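Local atomic coordinates of putative alpha-L-fucosidase (Bacteroides thetaiotaomicron, PDB entry 4H41), a protein that is a putative alpha-L-fucosidase of the TIM-barrel clan, probably hydrolysing fucose-containing host glycans. Residues 64-69 and 332-337. Residues are numbered along the deposited sequence; the frame is centred on the assembly and turned at random.
Sequences KRIGID and RYREYF
The guanidinium groups of Arg65 and Arg334 lie flat on one another, their centres 3.8 Å apart and their planes inclined by 23°. NH2 of Arg65 sits over the centre of the Arg334 group, 3.3 Å from its CZ, while NE of Arg334 lies over the middle of the Arg65 group. Arg65 gets there as a fully extended chain, with CG trans to the backbone N (chi1 -176°) and no bend as far as NE; Arg334 instead folds at its third torsion (-59°), turning its flat end across that chain. Nearer the backbones, CG2 of Ile66 rests 4.0 Å from the CG methylene of Arg334, and CD1 of Ile66 approaches CE1 of Tyr333 obliquely at 4.1 Å. No direct hydrogen bond joins the two segments, but a water donates to the carbonyl O of Ile66 (2.7 Å) and accepts from OH of Tyr333 (2.6 Å), lying in the plane of the tyrosine ring at its edge. In this TIM (beta/alpha)8 barrel the contact closes the outer layer, setting the end of helix 53-65, which follows the first strand, against helix 324-337, which follows the last; helix 53-65 ends in a Schellman motif, with Gly67 at positive phi as its C-prime residue. Both guanidinium groups turn to the chain terminus, where Arg65 NH2 makes a salt bridge to the Lys340 carboxylate, which probably balances the neighbouring positive charges, and Arg334 NH1 bonds to the carbonyl O of Ile339. An alanine in place of Arg334 would strip the face of the Arg65 guanidinium and is likely to leave the Ile339 carbonyl without this donor and the C-terminal tail less firmly held. Deeper in, Tyr333 OH also bonds to the backbone N of Ile34, and CD2 of Phe337 packs 3.5 Å above the tyrosine ring.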
loop_
_atom_site.group_PDB
_atom_site.type_symbol
_atom_site.label_atom_id
_atom_site.label_comp_id
_atom_site.label_asym_id
_atom_site.label_seq_id
_atom_site.Cartn_x
_atom_site.Cartn_y
_atom_site.Cartn_z
ATOM N N LYS B 64 25.317 8.366 -4.389
ATOM C CA LYS B 64 26.765 8.561 -4.360
ATOM C C LYS B 64 27.335 8.363 -2.970
ATOM O O LYS B 64 28.415 7.770 -2.819
ATOM C CB LYS B 64 27.112 9.963 -4.865
ATOM C CG LYS B 64 28.604 10.231 -5.085
ATOM C CD LYS B 64 29.111 9.494 -6.285
ATOM C CE LYS B 64 30.551 9.779 -6.616
ATOM N NZ LYS B 64 30.915 8.973 -7.797
ATOM N N ARG B 65 26.609 8.817 -1.947
ATOM C CA ARG B 65 27.049 8.657 -0.562
ATOM C C ARG B 65 27.328 7.205 -0.203
ATOM O O ARG B 65 28.233 6.951 0.587
ATOM C CB ARG B 65 26.005 9.232 0.363
ATOM C CG ARG B 65 26.392 9.207 1.812
ATOM C CD ARG B 65 25.327 9.835 2.645
ATOM N NE ARG B 65 25.715 9.852 4.051
ATOM C CZ ARG B 65 24.942 10.277 5.038
ATOM N NH1 ARG B 65 23.709 10.711 4.788
ATOM N NH2 ARG B 65 25.392 10.275 6.282
ATOM N N ILE B 66 26.551 6.244 -0.719
ATOM C CA ILE B 66 26.769 4.843 -0.381
ATOM C C ILE B 66 27.617 4.082 -1.402
ATOM O O ILE B 66 27.799 2.878 -1.243
ATOM C CB ILE B 66 25.446 4.085 -0.082
ATOM C CG1 ILE B 66 24.509 4.022 -1.301
ATOM C CG2 ILE B 66 24.758 4.686 1.106
ATOM C CD1 ILE B 66 23.425 2.936 -1.168
ATOM N N GLY B 67 28.196 4.765 -2.378
ATOM C CA GLY B 67 29.093 4.131 -3.332
ATOM C C GLY B 67 28.453 3.522 -4.553
ATOM O O GLY B 67 29.079 2.709 -5.222
ATOM N N ILE B 68 27.253 3.961 -4.919
ATOM C CA ILE B 68 26.660 3.509 -6.165
ATOM C C ILE B 68 27.488 4.170 -7.285
ATOM O O ILE B 68 27.777 5.366 -7.231
ATOM C CB ILE B 68 25.147 3.781 -6.230
ATOM C CG1 ILE B 68 24.393 2.704 -5.373
ATOM C CG2 ILE B 68 24.635 3.796 -7.686
ATOM C CD1 ILE B 68 22.999 3.003 -5.064
ATOM N N ASP B 69 27.904 3.377 -8.265
ATOM C CA ASP B 69 28.698 3.885 -9.387
ATOM C C ASP B 69 28.034 3.614 -10.736
ATOM O O ASP B 69 28.616 3.971 -11.776
ATOM C CB ASP B 69 30.112 3.272 -9.346
ATOM C CG ASP B 69 30.236 1.751 -9.465
ATOM O OD1 ASP B 69 29.417 1.134 -10.181
ATOM O OD2 ASP B 69 31.181 1.193 -8.891
ATOM N N ARG B 332 20.016 1.602 8.289
ATOM C CA ARG B 332 20.473 0.256 8.740
ATOM C C ARG B 332 21.599 -0.254 7.851
ATOM O O ARG B 332 22.555 -0.873 8.342
ATOM C CB ARG B 332 19.322 -0.757 8.738
ATOM C CG ARG B 332 18.104 -0.426 9.593
ATOM C CD ARG B 332 18.318 -0.426 11.106
ATOM N NE ARG B 332 19.078 0.726 11.602
ATOM C CZ ARG B 332 18.654 1.989 11.661
ATOM N NH1 ARG B 332 17.412 2.310 11.294
ATOM N NH2 ARG B 332 19.458 2.938 12.097
ATOM N N TYR B 333 21.490 0.004 6.540
ATOM C CA TYR B 333 22.495 -0.374 5.535
ATOM C C TYR B 333 23.815 0.335 5.804
ATOM O O TYR B 333 24.880 -0.301 5.855
ATOM C CB TYR B 333 21.942 -0.047 4.144
ATOM C CG TYR B 333 22.854 -0.405 3.013
ATOM C CD1 TYR B 333 23.815 0.484 2.567
ATOM C CD2 TYR B 333 22.762 -1.642 2.382
ATOM C CE1 TYR B 333 24.674 0.155 1.517
ATOM C CE2 TYR B 333 23.579 -1.961 1.296
ATOM C CZ TYR B 333 24.552 -1.071 0.887
ATOM O OH TYR B 333 25.408 -1.415 -0.120
ATOM N N ARG B 334 23.766 1.639 6.034
ATOM C CA ARG B 334 24.977 2.393 6.343
ATOM C C ARG B 334 25.628 1.949 7.622
ATOM O O ARG B 334 26.861 1.981 7.729
ATOM C CB ARG B 334 24.677 3.900 6.443
ATOM C CG ARG B 334 24.409 4.551 5.095
ATOM C CD ARG B 334 24.767 6.009 5.095
ATOM N NE ARG B 334 24.007 6.722 6.112
ATOM C CZ ARG B 334 24.494 7.243 7.238
ATOM N NH1 ARG B 334 25.784 7.127 7.534
ATOM N NH2 ARG B 334 23.698 7.895 8.068
ATOM N N GLU B 335 24.820 1.585 8.629
ATOM C CA GLU B 335 25.375 1.115 9.883
ATOM C C GLU B 335 26.134 -0.223 9.714
ATOM O O GLU B 335 27.251 -0.385 10.185
ATOM C CB GLU B 335 24.249 0.969 10.933
ATOM C CG GLU B 335 23.834 2.324 11.452
ATOM C CD GLU B 335 22.660 2.353 12.410
ATOM O OE1 GLU B 335 22.062 1.280 12.638
ATOM O OE2 GLU B 335 22.257 3.465 12.824
ATOM N N TYR B 336 25.554 -1.152 8.998
ATOM C CA TYR B 336 26.155 -2.469 8.746
ATOM C C TYR B 336 27.408 -2.387 7.916
ATOM O O TYR B 336 28.343 -3.135 8.189
ATOM C CB TYR B 336 25.108 -3.358 8.063
ATOM C CG TYR B 336 25.595 -4.726 7.646
ATOM C CD1 TYR B 336 25.680 -5.772 8.561
ATOM C CD2 TYR B 336 25.993 -4.974 6.339
ATOM C CE1 TYR B 336 26.127 -7.038 8.168
ATOM C CE2 TYR B 336 26.472 -6.230 5.948
ATOM C CZ TYR B 336 26.480 -7.267 6.847
ATOM O OH TYR B 336 26.929 -8.488 6.403
ATOM N N PHE B 337 27.459 -1.456 6.946
ATOM C CA PHE B 337 28.588 -1.279 6.065
ATOM C C PHE B 337 29.530 -0.167 6.500
ATOM O O PHE B 337 30.495 0.090 5.793
ATOM C CB PHE B 337 28.098 -1.026 4.637
ATOM C CG PHE B 337 27.674 -2.312 3.971
ATOM C CD1 PHE B 337 28.598 -3.329 3.740
ATOM C CD2 PHE B 337 26.388 -2.480 3.513
ATOM C CE1 PHE B 337 28.221 -4.509 3.084
ATOM C CE2 PHE B 337 25.992 -3.684 2.905
ATOM C CZ PHE B 337 26.907 -4.699 2.710
HETATM O O HOH W 1 26.897 0.363 -1.207
#